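Local coordinates for protein 4-hydroxy-3-methylbut-2-enyl diphosphate reductase (PDB 3DNF) that catalyses the reductive conversion of (E)-4-hydroxy-3-methylbut-2-enyl diphosphate into isopentenyl and dimethylallyl diphosphate, the last step of the non-mevalonate isoprenoid pathway, using an iron-sulfur cluster, at residues F12-K17 with T95-K100; R18-A23 with P44-R49; E104-L109 with I128-Y133; E79-L84 with L89-A94; E170-V175 with N190-A195. One frame throughout, in Å; residues are numbered along the deposited sequence.

Interaction 1: F12-K17 with T95-K100; sequences FCFGVK and TCPYVK. With F3S (Fe3-s4 cluster), chain E.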
# COMPACT_ATOMS: atom_id res chain seq x y z
N PHE B 12 7.41 17.64 -24.44
CA PHE B 12 6.48 16.51 -24.61
C PHE B 12 7.09 15.22 -24.10
O PHE B 12 8.26 14.92 -24.33
CB PHE B 12 6.15 16.23 -26.11
CG PHE B 12 5.32 17.28 -26.81
CD1 PHE B 12 4.69 18.31 -26.12
CD2 PHE B 12 5.13 17.18 -28.20
CE1 PHE B 12 3.92 19.26 -26.80
CE2 PHE B 12 4.36 18.11 -28.88
CZ PHE B 12 3.75 19.14 -28.18
N CYS B 13 6.26 14.44 -23.42
CA CYS B 13 6.60 13.08 -23.06
C CYS B 13 6.59 12.17 -24.29
O CYS B 13 6.09 12.53 -25.37
CB CYS B 13 5.58 12.56 -22.09
SG CYS B 13 3.99 12.62 -22.87
N PHE B 14 7.08 10.96 -24.09
CA PHE B 14 7.12 9.97 -25.16
C PHE B 14 5.78 9.79 -25.90
O PHE B 14 5.72 9.86 -27.14
CB PHE B 14 7.55 8.64 -24.56
CG PHE B 14 7.37 7.48 -25.49
CD1 PHE B 14 8.26 7.26 -26.52
CD2 PHE B 14 6.27 6.63 -25.33
CE1 PHE B 14 8.07 6.18 -27.40
CE2 PHE B 14 6.06 5.56 -26.19
CZ PHE B 14 6.95 5.33 -27.23
N GLY B 15 4.71 9.57 -25.15
CA GLY B 15 3.39 9.32 -25.73
C GLY B 15 2.86 10.48 -26.54
O GLY B 15 2.27 10.28 -27.57
N VAL B 16 3.04 11.71 -26.07
CA VAL B 16 2.49 12.85 -26.82
C VAL B 16 3.32 13.10 -28.10
O VAL B 16 2.77 13.39 -29.17
CB VAL B 16 2.38 14.11 -25.92
CG1 VAL B 16 2.17 15.37 -26.75
CG2 VAL B 16 1.26 13.93 -24.91
N LYS B 17 4.63 12.99 -27.98
CA LYS B 17 5.53 13.09 -29.12
C LYS B 17 5.09 12.07 -30.18
O LYS B 17 4.96 12.41 -31.34
CB LYS B 17 6.97 12.76 -28.69
CG LYS B 17 7.77 13.90 -28.18
CD LYS B 17 9.23 13.47 -28.11
CE LYS B 17 10.18 14.64 -28.37
NZ LYS B 17 10.94 15.03 -27.16
N THR B 95 -3.29 6.27 -28.77
CA THR B 95 -3.20 6.03 -27.33
C THR B 95 -1.77 5.71 -26.90
O THR B 95 -1.11 4.87 -27.49
CB THR B 95 -4.11 4.83 -26.93
OG1 THR B 95 -5.41 5.07 -27.41
CG2 THR B 95 -4.16 4.69 -25.39
N CYS B 96 -1.29 6.38 -25.85
CA CYS B 96 0.07 6.09 -25.34
C CYS B 96 0.20 4.60 -24.97
O CYS B 96 -0.73 4.06 -24.33
CB CYS B 96 0.39 6.98 -24.12
SG CYS B 96 2.09 6.78 -23.51
N PRO B 97 1.31 3.93 -25.36
CA PRO B 97 1.60 2.53 -24.96
C PRO B 97 1.46 2.36 -23.44
O PRO B 97 1.00 1.32 -22.98
CB PRO B 97 3.05 2.33 -25.43
CG PRO B 97 3.11 3.21 -26.66
CD PRO B 97 2.42 4.45 -26.21
N TYR B 98 1.78 3.40 -22.66
CA TYR B 98 1.68 3.29 -21.19
C TYR B 98 0.25 3.37 -20.69
O TYR B 98 -0.08 2.83 -19.65
CB TYR B 98 2.58 4.29 -20.47
CG TYR B 98 4.00 4.17 -20.97
CD1 TYR B 98 4.58 2.92 -21.20
CD2 TYR B 98 4.75 5.30 -21.28
CE1 TYR B 98 5.87 2.79 -21.71
CE2 TYR B 98 6.04 5.18 -21.78
CZ TYR B 98 6.59 3.92 -21.99
OH TYR B 98 7.88 3.78 -22.48
N VAL B 99 -0.60 4.05 -21.44
CA VAL B 99 -2.04 4.06 -21.15
C VAL B 99 -2.62 2.73 -21.54
O VAL B 99 -3.42 2.17 -20.79
CB VAL B 99 -2.74 5.28 -21.86
CG1 VAL B 99 -4.28 5.16 -21.79
CG2 VAL B 99 -2.32 6.63 -21.21
N LYS B 100 -2.24 2.20 -22.70
CA LYS B 100 -2.63 0.85 -23.07
C LYS B 100 -2.25 -0.20 -22.02
O LYS B 100 -2.98 -1.17 -21.82
CB LYS B 100 -2.07 0.43 -24.41
CG LYS B 100 -2.67 1.14 -25.67
CD LYS B 100 -4.23 1.12 -25.76
CE LYS B 100 -4.79 -0.27 -25.67
NZ LYS B 100 -6.26 -0.22 -25.71
FE1 F3S E . 3.57 9.15 -19.78
FE3 F3S E . 2.32 8.36 -22.06
FE4 F3S E . 2.99 10.68 -21.56
S1 F3S E . 1.72 7.86 -19.92
S2 F3S E . 3.30 11.40 -19.54
S3 F3S E . 4.47 9.12 -21.88
S4 F3S E . 1.34 10.26 -22.91
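P97 CG meets the F14 ring at its edge, in the ring plane and 3.8 Å from F14 CE2. The Y98 ring, tilted 41° from that of F14, approaches obliquely, bringing Y98 CE2 to 3.8 Å from F14 CD2; at the edge of the Y98 ring, in plane, lies cluster sulfide S3. The two helix starts come together on the [3Fe-4S] cluster. Because G15 carries no side chain, C96 SG can sit 3.6 Å from G15 CA, with sulfide S4 close by. C96 puts SG anti to the backbone N (chi1 -176°) and binds the iron FE3 at 2.2 Å, while C13 SG holds the iron FE4 at 2.5 Å. Each cysteine is also the N-cap of its helix: V16 N donates to C13 SG and Y98 N to C96 SG, which would be expected to stabilise negative charge on the sulfurs. Helices 14-26 and 97-111 thus turn their N-termini to the cluster, P97 also rests on R18 of the first, and C13 packs against A195 and R199 of helix 195-206.

Interaction 2: R18-A23 with P44-R49; sequences RAVKLA and PQEVNR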
# COMPACT_ATOMS: atom_id res chain seq x y z
N ARG B 18 4.85 10.84 -29.75
CA ARG B 18 4.43 9.74 -30.63
C ARG B 18 3.06 10.06 -31.28
O ARG B 18 2.90 9.87 -32.50
CB ARG B 18 4.35 8.45 -29.82
CG ARG B 18 3.71 7.29 -30.53
CD ARG B 18 3.82 6.03 -29.68
NE ARG B 18 3.24 4.88 -30.38
CZ ARG B 18 1.95 4.55 -30.36
NH1 ARG B 18 1.07 5.29 -29.69
NH2 ARG B 18 1.55 3.46 -31.02
N ALA B 19 2.10 10.54 -30.48
CA ALA B 19 0.77 10.92 -31.02
C ALA B 19 0.88 12.00 -32.11
O ALA B 19 0.23 11.89 -33.17
CB ALA B 19 -0.18 11.35 -29.92
N VAL B 20 1.71 13.02 -31.85
CA VAL B 20 1.92 14.13 -32.81
C VAL B 20 2.47 13.61 -34.12
O VAL B 20 1.98 13.99 -35.20
CB VAL B 20 2.76 15.28 -32.19
CG1 VAL B 20 3.21 16.30 -33.23
CG2 VAL B 20 1.94 15.98 -31.15
N LYS B 21 3.46 12.73 -34.00
CA LYS B 21 4.13 12.15 -35.16
C LYS B 21 3.18 11.25 -35.94
O LYS B 21 3.14 11.30 -37.16
CB LYS B 21 5.42 11.42 -34.77
CG LYS B 21 6.32 11.17 -35.97
CD LYS B 21 7.80 11.30 -35.64
CE LYS B 21 8.63 11.45 -36.92
NZ LYS B 21 8.31 12.68 -37.70
N LEU B 22 2.35 10.46 -35.24
CA LEU B 22 1.36 9.63 -35.92
C LEU B 22 0.35 10.50 -36.66
O LEU B 22 -0.12 10.16 -37.74
CB LEU B 22 0.60 8.74 -34.90
CG LEU B 22 1.41 7.57 -34.34
CD1 LEU B 22 0.62 6.84 -33.28
CD2 LEU B 22 1.86 6.56 -35.43
N ALA B 23 -0.02 11.62 -36.05
CA ALA B 23 -0.98 12.55 -36.65
C ALA B 23 -0.39 13.13 -37.94
O ALA B 23 -1.03 13.14 -38.99
CB ALA B 23 -1.27 13.68 -35.65
N PRO B 44 -2.69 25.91 -27.70
CA PRO B 44 -3.27 26.55 -28.87
C PRO B 44 -2.31 26.71 -30.05
O PRO B 44 -2.73 26.53 -31.19
CB PRO B 44 -3.71 27.93 -28.34
CG PRO B 44 -4.00 27.67 -26.91
CD PRO B 44 -2.92 26.73 -26.48
N GLN B 45 -1.04 27.04 -29.79
CA GLN B 45 -0.07 27.25 -30.88
C GLN B 45 0.25 25.92 -31.57
O GLN B 45 0.36 25.84 -32.80
CB GLN B 45 1.22 27.86 -30.36
CG GLN B 45 1.16 29.34 -30.04
CD GLN B 45 2.54 29.92 -29.86
OE1 GLN B 45 3.08 30.56 -30.77
NE2 GLN B 45 3.15 29.65 -28.71
N GLU B 46 0.40 24.86 -30.78
CA GLU B 46 0.66 23.54 -31.37
C GLU B 46 -0.55 23.02 -32.18
O GLU B 46 -0.39 22.51 -33.31
CB GLU B 46 1.12 22.54 -30.31
CG GLU B 46 1.38 21.09 -30.83
CD GLU B 46 2.64 20.96 -31.71
OE1 GLU B 46 3.12 21.97 -32.24
OE2 GLU B 46 3.13 19.82 -31.86
N VAL B 47 -1.75 23.13 -31.61
CA VAL B 47 -2.97 22.78 -32.36
C VAL B 47 -3.06 23.61 -33.64
O VAL B 47 -3.38 23.06 -34.71
CB VAL B 47 -4.21 22.94 -31.44
CG1 VAL B 47 -5.53 22.77 -32.20
CG2 VAL B 47 -4.11 21.98 -30.32
N ASN B 48 -2.72 24.89 -33.57
CA ASN B 48 -2.72 25.74 -34.77
C ASN B 48 -1.70 25.25 -35.82
O ASN B 48 -2.00 25.24 -37.02
CB ASN B 48 -2.40 27.19 -34.44
CG ASN B 48 -2.48 28.07 -35.64
OD1 ASN B 48 -3.57 28.40 -36.09
ND2 ASN B 48 -1.32 28.51 -36.15
N ARG B 49 -0.50 24.88 -35.35
CA ARG B 49 0.56 24.40 -36.27
C ARG B 49 0.04 23.19 -37.02
O ARG B 49 0.14 23.10 -38.25
CB ARG B 49 1.82 23.98 -35.50
CG ARG B 49 2.95 23.49 -36.41
CD ARG B 49 4.14 22.96 -35.59
NE ARG B 49 3.80 21.71 -34.89
CZ ARG B 49 3.75 20.51 -35.48
NH1 ARG B 49 4.06 20.39 -36.77
NH2 ARG B 49 3.41 19.45 -34.76
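V20 of helix 14-26 faces E46 and R49 of helix 44-53, two helices of the lobe built on the parallel sheet of strands 55-57, 34-36, 68-71 and 90-93. Helix 44-53 is the connecting helix of the beta-alpha-beta unit between strands 34-36 and 55-57. The contact is small and buried, a methyl group set against an ion pair. V20 holds CG1 anti to the backbone N (chi1 169°), which brings this methyl to the guanidinium edge, in plane, 3.5 Å from R49 NH2; E46 OE2 lies 3.8 Å from the same V20 CG1. One helical turn apart, E46 and R49 form a two-pronged salt bridge, the arginine gripping side-on with one nitrogen to each oxygen. R49 NH2 has a second carboxylate partner in E24, and E46 OE1 also accepts from W269 NE1, so both charged groups have a further partner, E46 being the buried one. The R49 NE to E46 OE1 bond is 2.7 Å long and nearly straight at 175°, yet the donor sits 40° above the carboxylate plane.

Interaction 3: E104-L109 with I128-Y133; sequences EAVCQL and IGTLGY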
# COMPACT_ATOMS: atom_id res chain seq x y z
N GLU B 104 -4.62 -3.00 -20.20
CA GLU B 104 -4.20 -4.39 -20.07
C GLU B 104 -4.28 -4.84 -18.60
O GLU B 104 -4.78 -5.93 -18.31
CB GLU B 104 -2.79 -4.58 -20.63
CG GLU B 104 -2.74 -4.46 -22.17
CD GLU B 104 -1.33 -4.20 -22.73
OE1 GLU B 104 -0.33 -4.54 -22.05
OE2 GLU B 104 -1.23 -3.67 -23.87
N ALA B 105 -3.83 -3.97 -17.71
CA ALA B 105 -3.69 -4.30 -16.29
C ALA B 105 -5.06 -4.50 -15.66
O ALA B 105 -5.26 -5.42 -14.84
CB ALA B 105 -2.96 -3.22 -15.54
N VAL B 106 -6.03 -3.66 -16.03
CA VAL B 106 -7.37 -3.84 -15.39
C VAL B 106 -7.99 -5.14 -15.85
O VAL B 106 -8.67 -5.86 -15.07
CB VAL B 106 -8.31 -2.63 -15.51
CG1 VAL B 106 -7.72 -1.37 -14.83
CG2 VAL B 106 -8.73 -2.39 -16.97
N CYS B 107 -7.71 -5.51 -17.08
CA CYS B 107 -8.24 -6.78 -17.56
C CYS B 107 -7.55 -8.02 -16.96
O CYS B 107 -8.20 -9.00 -16.66
CB CYS B 107 -8.25 -6.84 -19.09
SG CYS B 107 -9.37 -5.56 -19.81
N GLN B 108 -6.23 -7.94 -16.82
CA GLN B 108 -5.46 -8.97 -16.14
C GLN B 108 -5.95 -9.16 -14.72
O GLN B 108 -6.20 -10.30 -14.33
CB GLN B 108 -3.97 -8.64 -16.18
CG GLN B 108 -3.12 -9.68 -15.45
CD GLN B 108 -1.75 -9.13 -15.10
OE1 GLN B 108 -1.29 -8.16 -15.69
NE2 GLN B 108 -1.10 -9.76 -14.14
N LEU B 109 -6.12 -8.06 -13.96
CA LEU B 109 -6.60 -8.13 -12.61
C LEU B 109 -8.00 -8.76 -12.53
O LEU B 109 -8.29 -9.55 -11.60
CB LEU B 109 -6.56 -6.73 -11.95
CG LEU B 109 -5.16 -6.16 -11.60
CD1 LEU B 109 -5.33 -4.70 -11.14
CD2 LEU B 109 -4.45 -6.96 -10.50
N ILE B 128 -11.86 7.55 -17.90
CA ILE B 128 -13.07 7.12 -18.59
C ILE B 128 -12.72 5.98 -19.57
O ILE B 128 -13.45 4.99 -19.66
CB ILE B 128 -13.69 8.32 -19.35
CG1 ILE B 128 -14.22 9.31 -18.31
CG2 ILE B 128 -14.81 7.89 -20.31
CD1 ILE B 128 -14.65 10.65 -18.88
N GLY B 129 -11.62 6.14 -20.30
CA GLY B 129 -11.26 5.08 -21.26
C GLY B 129 -10.96 3.75 -20.56
O GLY B 129 -11.47 2.69 -20.95
N THR B 130 -10.17 3.81 -19.49
CA THR B 130 -9.81 2.63 -18.73
C THR B 130 -11.03 1.95 -18.12
O THR B 130 -11.11 0.73 -18.14
CB THR B 130 -8.81 3.02 -17.65
OG1 THR B 130 -7.63 3.47 -18.30
CG2 THR B 130 -8.43 1.82 -16.80
N LEU B 131 -11.97 2.72 -17.55
CA LEU B 131 -13.26 2.14 -17.08
C LEU B 131 -13.97 1.38 -18.20
O LEU B 131 -14.61 0.38 -17.96
CB LEU B 131 -14.20 3.17 -16.48
CG LEU B 131 -13.73 3.69 -15.12
CD1 LEU B 131 -14.71 4.73 -14.57
CD2 LEU B 131 -13.55 2.53 -14.11
N GLY B 132 -13.85 1.90 -19.43
CA GLY B 132 -14.45 1.22 -20.58
C GLY B 132 -13.81 -0.13 -20.85
O GLY B 132 -14.49 -1.10 -21.21
N TYR B 133 -12.49 -0.22 -20.67
CA TYR B 133 -11.80 -1.51 -20.78
C TYR B 133 -12.20 -2.48 -19.65
O TYR B 133 -12.38 -3.69 -19.88
CB TYR B 133 -10.29 -1.28 -20.85
CG TYR B 133 -9.95 -0.96 -22.27
CD1 TYR B 133 -9.96 0.35 -22.74
CD2 TYR B 133 -9.73 -2.01 -23.18
CE1 TYR B 133 -9.70 0.64 -24.09
CE2 TYR B 133 -9.47 -1.74 -24.54
CZ TYR B 133 -9.47 -0.42 -24.98
OH TYR B 133 -9.19 -0.15 -26.32
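V106, the residue most covered here, packs from helix 97-111 against T130 and Y133, one turn apart on helix 125-136. Its two methyls divide the work: V106 CG1 touches the methyl T130 CG2 at 3.8 Å. Chi1, measured to CG1, is -61°, which leaves V106 CG2 between the backbone N and the carbonyl carbon, 4.1 Å from T130 O. The fit to Y133 is looser, with V106 CG2 4.3 Å from Y133 CB. Y133 contributes its base and backbone to this interface; CB points at the neighbouring helix, but the ring runs away from it and stacks on the ring of H103. The third residue, C107, meets the Y133 backbone, with C107 SG 3.5 Å from Y133 O. That sulfur is bound in the disulfide to C137, a covalent tie to the chain just past the end of helix 125-136. The T130 side chain meets V106 with its methyl, while its hydroxyl OG1 is hydrogen-bonded to E126 O in its own helix. On the inner side V106 also rests on V116 and V162, and T130 on L118, all residues of the central strands 115-119 and 158-163. The segment axes pass 9.2 Å apart, crossing at -33°: neighbouring, roughly parallel helices packed beside one parallel sheet, as expected of an open alpha/beta lobe in which helix 125-136 makes the crossover from strand 115-119 to strand 141-144.

Interaction 4: E79-L84 with L89-A94; sequences EKEEAL and LKVIDA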
# COMPACT_ATOMS: atom_id res chain seq x y z
N GLU B 79 -15.73 0.53 -26.91
CA GLU B 79 -16.96 0.65 -27.68
C GLU B 79 -17.09 1.97 -28.51
O GLU B 79 -17.83 2.02 -29.50
CB GLU B 79 -18.19 0.46 -26.77
CG GLU B 79 -18.41 1.61 -25.77
CD GLU B 79 -17.70 1.42 -24.41
OE1 GLU B 79 -16.66 0.71 -24.29
OE2 GLU B 79 -18.19 2.07 -23.45
N LYS B 80 -16.40 3.03 -28.08
CA LYS B 80 -16.40 4.29 -28.84
C LYS B 80 -15.45 4.17 -30.01
O LYS B 80 -15.76 4.65 -31.12
CB LYS B 80 -16.03 5.50 -27.97
CG LYS B 80 -16.32 6.83 -28.69
CD LYS B 80 -16.05 8.06 -27.80
CE LYS B 80 -16.38 9.33 -28.57
NZ LYS B 80 -16.37 10.52 -27.64
N GLU B 81 -14.29 3.54 -29.76
CA GLU B 81 -13.37 3.26 -30.87
C GLU B 81 -14.09 2.43 -31.94
O GLU B 81 -14.00 2.74 -33.15
CB GLU B 81 -12.17 2.49 -30.36
CG GLU B 81 -11.15 2.28 -31.48
CD GLU B 81 -9.85 1.65 -30.98
OE1 GLU B 81 -9.50 1.89 -29.82
OE2 GLU B 81 -9.19 0.93 -31.78
N GLU B 82 -14.85 1.43 -31.51
CA GLU B 82 -15.58 0.58 -32.45
C GLU B 82 -16.67 1.37 -33.18
O GLU B 82 -16.88 1.18 -34.37
CB GLU B 82 -16.14 -0.70 -31.79
CG GLU B 82 -16.83 -1.66 -32.76
CD GLU B 82 -15.91 -2.29 -33.83
OE1 GLU B 82 -14.66 -2.18 -33.77
OE2 GLU B 82 -16.49 -2.92 -34.76
N ALA B 83 -17.37 2.26 -32.47
CA ALA B 83 -18.38 3.16 -33.06
C ALA B 83 -17.78 4.00 -34.20
O ALA B 83 -18.44 4.19 -35.24
CB ALA B 83 -18.99 4.11 -31.97
N LEU B 84 -16.58 4.52 -33.99
CA LEU B 84 -15.88 5.29 -35.01
C LEU B 84 -15.57 4.45 -36.25
O LEU B 84 -15.79 4.93 -37.39
CB LEU B 84 -14.63 5.97 -34.44
CG LEU B 84 -15.04 7.09 -33.43
CD1 LEU B 84 -13.85 7.38 -32.58
CD2 LEU B 84 -15.69 8.33 -34.01
N LEU B 89 -14.77 5.37 -40.71
CA LEU B 89 -13.65 6.25 -40.56
C LEU B 89 -12.35 5.45 -40.53
O LEU B 89 -12.33 4.33 -40.00
CB LEU B 89 -13.83 7.05 -39.27
CG LEU B 89 -15.08 7.91 -39.10
CD1 LEU B 89 -15.20 8.38 -37.63
CD2 LEU B 89 -15.03 9.09 -40.05
N LYS B 90 -11.27 6.01 -41.10
CA LYS B 90 -9.95 5.47 -40.84
C LYS B 90 -9.47 5.91 -39.45
O LYS B 90 -9.24 7.11 -39.22
CB LYS B 90 -8.96 5.92 -41.93
CG LYS B 90 -7.51 5.51 -41.65
CD LYS B 90 -6.57 5.93 -42.79
CE LYS B 90 -6.75 4.94 -43.96
NZ LYS B 90 -5.76 5.19 -45.06
N VAL B 91 -9.35 4.94 -38.55
CA VAL B 91 -9.10 5.22 -37.14
C VAL B 91 -7.64 4.93 -36.89
O VAL B 91 -7.16 3.78 -37.06
CB VAL B 91 -10.01 4.40 -36.19
CG1 VAL B 91 -9.61 4.70 -34.72
CG2 VAL B 91 -11.51 4.74 -36.46
N ILE B 92 -6.91 5.98 -36.52
CA ILE B 92 -5.52 5.87 -36.09
C ILE B 92 -5.45 5.90 -34.56
O ILE B 92 -5.81 6.90 -33.94
CB ILE B 92 -4.66 7.01 -36.64
CG1 ILE B 92 -4.94 7.28 -38.14
CG2 ILE B 92 -3.15 6.79 -36.31
CD1 ILE B 92 -4.01 6.69 -39.14
N ASP B 93 -4.94 4.83 -33.99
CA ASP B 93 -4.92 4.74 -32.53
C ASP B 93 -3.59 5.28 -32.03
O ASP B 93 -2.61 4.55 -32.06
CB ASP B 93 -5.11 3.32 -32.03
CG ASP B 93 -5.24 3.26 -30.50
OD1 ASP B 93 -5.30 4.35 -29.88
OD2 ASP B 93 -5.40 2.15 -29.96
N ALA B 94 -3.60 6.49 -31.47
CA ALA B 94 -2.40 7.08 -30.92
C ALA B 94 -2.43 7.09 -29.37
O ALA B 94 -1.69 7.83 -28.74
CB ALA B 94 -2.16 8.49 -31.46
O HOH W 1 -7.21 1.61 -28.06
O HOH W 2 -6.75 0.16 -31.33
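L84 packs closely against L89 and V91 at one end of this contact, while E81 and D93 at the other are bridged by water. At the tight end L84 CD2 lies 3.7 Å from L89 CD1, and L84 CB lies 3.9 Å from V91 CG2. The L84 carbonyl fits against the L89 side chain, with L84 O 3.4 Å from L89 CB, and takes a weak hydrogen bond from L89 N; F63 covers both leucines further. All this belongs to the beta-alpha-beta unit of strand 68-71, helix 78-86 and strand 90-93: the helix runs back at 146° to the strand it leads into, and that strand forms one edge of the sheet. Moving along the strand the fit slackens, V91 CG1 being 4.3 Å from E81 CG. With CG anti to the backbone N (chi1 -176°) and an extended chain beyond, E81 carries its carboxylate to D93, E81 OE1 ending 4.1 Å from D93 OD2, like charges out of direct contact. One water donates to both E81 OE2 (2.6 Å) and D93 OD2 (2.8 Å), and another spans E81 OE1 and the same D93 oxygen. E81 OE2 also forms a salt bridge with R85, and D93 OD1 is hydrogen-bonded to the T95 hydroxyl.

Interaction 5: E170-V175 with N190-A195; sequences EFFKEV and NTICNA. With F3S (Fe3-s4 cluster), chain E.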
# COMPACT_ATOMS: atom_id res chain seq x y z
N GLU B 170 2.40 10.34 -4.05
CA GLU B 170 2.04 10.45 -2.65
C GLU B 170 0.66 9.91 -2.32
O GLU B 170 0.49 9.17 -1.35
CB GLU B 170 2.16 11.90 -2.18
CG GLU B 170 3.36 12.11 -1.29
CD GLU B 170 3.27 13.39 -0.49
OE1 GLU B 170 2.77 14.40 -1.04
OE2 GLU B 170 3.70 13.39 0.68
N PHE B 171 -0.33 10.26 -3.13
CA PHE B 171 -1.68 9.71 -2.91
C PHE B 171 -1.80 8.23 -3.23
O PHE B 171 -2.46 7.47 -2.52
CB PHE B 171 -2.75 10.56 -3.61
CG PHE B 171 -4.15 10.11 -3.30
CD1 PHE B 171 -4.64 10.14 -2.00
CD2 PHE B 171 -4.96 9.63 -4.32
CE1 PHE B 171 -5.93 9.70 -1.71
CE2 PHE B 171 -6.26 9.19 -4.05
CZ PHE B 171 -6.75 9.24 -2.74
N PHE B 172 -1.11 7.82 -4.27
CA PHE B 172 -1.14 6.41 -4.65
C PHE B 172 -0.57 5.56 -3.52
O PHE B 172 -1.15 4.56 -3.15
CB PHE B 172 -0.30 6.23 -5.88
CG PHE B 172 -0.39 4.85 -6.45
CD1 PHE B 172 -1.60 4.40 -7.01
CD2 PHE B 172 0.71 3.98 -6.36
CE1 PHE B 172 -1.69 3.13 -7.53
CE2 PHE B 172 0.62 2.69 -6.90
CZ PHE B 172 -0.59 2.27 -7.47
N LYS B 173 0.54 6.02 -2.93
CA LYS B 173 1.19 5.32 -1.81
C LYS B 173 0.24 5.18 -0.59
O LYS B 173 0.15 4.12 0.03
CB LYS B 173 2.51 6.02 -1.44
CG LYS B 173 3.12 5.54 -0.15
CD LYS B 173 4.44 6.19 0.12
CE LYS B 173 4.97 5.70 1.45
NZ LYS B 173 6.22 6.44 1.77
N GLU B 174 -0.50 6.27 -0.31
CA GLU B 174 -1.47 6.31 0.77
C GLU B 174 -2.64 5.34 0.56
O GLU B 174 -3.02 4.63 1.51
CB GLU B 174 -2.00 7.75 0.97
CG GLU B 174 -3.11 7.91 2.00
CD GLU B 174 -2.63 7.72 3.42
OE1 GLU B 174 -1.40 7.75 3.66
OE2 GLU B 174 -3.49 7.53 4.32
N VAL B 175 -3.22 5.36 -0.65
CA VAL B 175 -4.34 4.49 -1.02
C VAL B 175 -3.94 3.01 -0.92
O VAL B 175 -4.67 2.19 -0.37
CB VAL B 175 -4.88 4.76 -2.47
CG1 VAL B 175 -5.93 3.67 -2.85
CG2 VAL B 175 -5.48 6.12 -2.55
N ASN B 190 1.76 -1.05 -10.55
CA ASN B 190 2.08 0.38 -10.57
C ASN B 190 2.21 0.88 -12.01
O ASN B 190 3.24 0.71 -12.65
CB ASN B 190 3.34 0.71 -9.79
CG ASN B 190 3.60 2.22 -9.69
OD1 ASN B 190 3.09 3.02 -10.49
ND2 ASN B 190 4.38 2.61 -8.73
N THR B 191 1.15 1.54 -12.48
CA THR B 191 1.12 2.03 -13.86
C THR B 191 1.40 3.55 -13.97
O THR B 191 1.12 4.17 -15.02
CB THR B 191 -0.24 1.73 -14.46
OG1 THR B 191 -1.25 2.16 -13.55
CG2 THR B 191 -0.42 0.22 -14.76
N ILE B 192 1.93 4.15 -12.91
CA ILE B 192 2.34 5.58 -12.93
C ILE B 192 3.50 5.75 -13.90
O ILE B 192 4.50 5.05 -13.81
CB ILE B 192 2.74 6.09 -11.53
CG1 ILE B 192 1.52 6.02 -10.60
CG2 ILE B 192 3.32 7.51 -11.59
CD1 ILE B 192 1.78 6.52 -9.16
N CYS B 193 3.36 6.72 -14.80
CA CYS B 193 4.40 6.98 -15.79
C CYS B 193 5.44 7.90 -15.17
O CYS B 193 5.09 8.87 -14.49
CB CYS B 193 3.76 7.61 -17.04
SG CYS B 193 4.99 8.15 -18.21
N ASN B 194 6.73 7.61 -15.41
CA ASN B 194 7.80 8.43 -14.81
C ASN B 194 8.12 9.74 -15.57
O ASN B 194 9.02 10.48 -15.14
CB ASN B 194 9.10 7.62 -14.59
CG ASN B 194 9.71 7.09 -15.90
OD1 ASN B 194 9.25 7.39 -17.01
ND2 ASN B 194 10.74 6.26 -15.76
N ALA B 195 7.40 10.03 -16.66
CA ALA B 195 7.72 11.20 -17.50
C ALA B 195 7.80 12.51 -16.70
O ALA B 195 8.69 13.34 -16.95
CB ALA B 195 6.75 11.37 -18.64
FE1 F3S E . 3.57 9.15 -19.78
FE3 F3S E . 2.32 8.36 -22.06
FE4 F3S E . 2.99 10.68 -21.56
S1 F3S E . 1.72 7.86 -19.92
S2 F3S E . 3.30 11.40 -19.54
S3 F3S E . 4.47 9.12 -21.88
S4 F3S E . 1.34 10.26 -22.91
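F172 on helix 169-182 and I192 in the irregular loop 190-195 mark the closest backbone approach, with CA atoms 9.0 Å apart, so side chains alone bridge the gap. I192 CD1 does most of the touching, lying 3.9 Å from F172 CG and about as far from F172 CB and F172 CD2, at the base of the ring and oblique to it. F172 CG stands anti to the backbone N (chi1 -173°), which sends the ring out toward the loop. At its far end F172 CE2 is 4.1 Å from N190 CG, the amide plane tilted 41° to the ring. That amide is held at both ends: N190 OD1 accepts from I192 N at 2.9 Å, an Asx turn with the donor almost in line with the C=O bond, and N190 ND2 bonds to A180 O of the second subunit. The F172 side chain also packs on L181 of that subunit, placing this contact at the dimer interface. Further along, C193 SG binds the iron FE1 at 2.3 Å, while A195 CB lies 3.6 Å from sulfide S2. A cysteine ahead of the turn into helix 195-206, binding iron while its sulfur takes a capping bond from A195 N, makes this loop the third protein ligand site of the cluster.

How the interactions relate
Interactions 1 and 5 share the cluster: C13 and C96 ligate two of the irons and C193 the third, and C13 CB touches A195 CB. Interaction 1 lies nearest the centre of the chain, about 7 Å away, where two helix starts, their cysteines and two obliquely set rings gather round the cluster. Interaction 2, continuing helix 14-26 away from the metal, is the buried contact, a methyl against a salt bridge; the other four are partly buried. Interaction 3 continues helix 97-111 with apolar packing and a disulfide. Interaction 4, about 20 Å from the centre, is partly hydrated and leads directly into 95-100; its A94 packs on A19 and L22 of interaction 2. Interaction 5 alone reaches the other subunit.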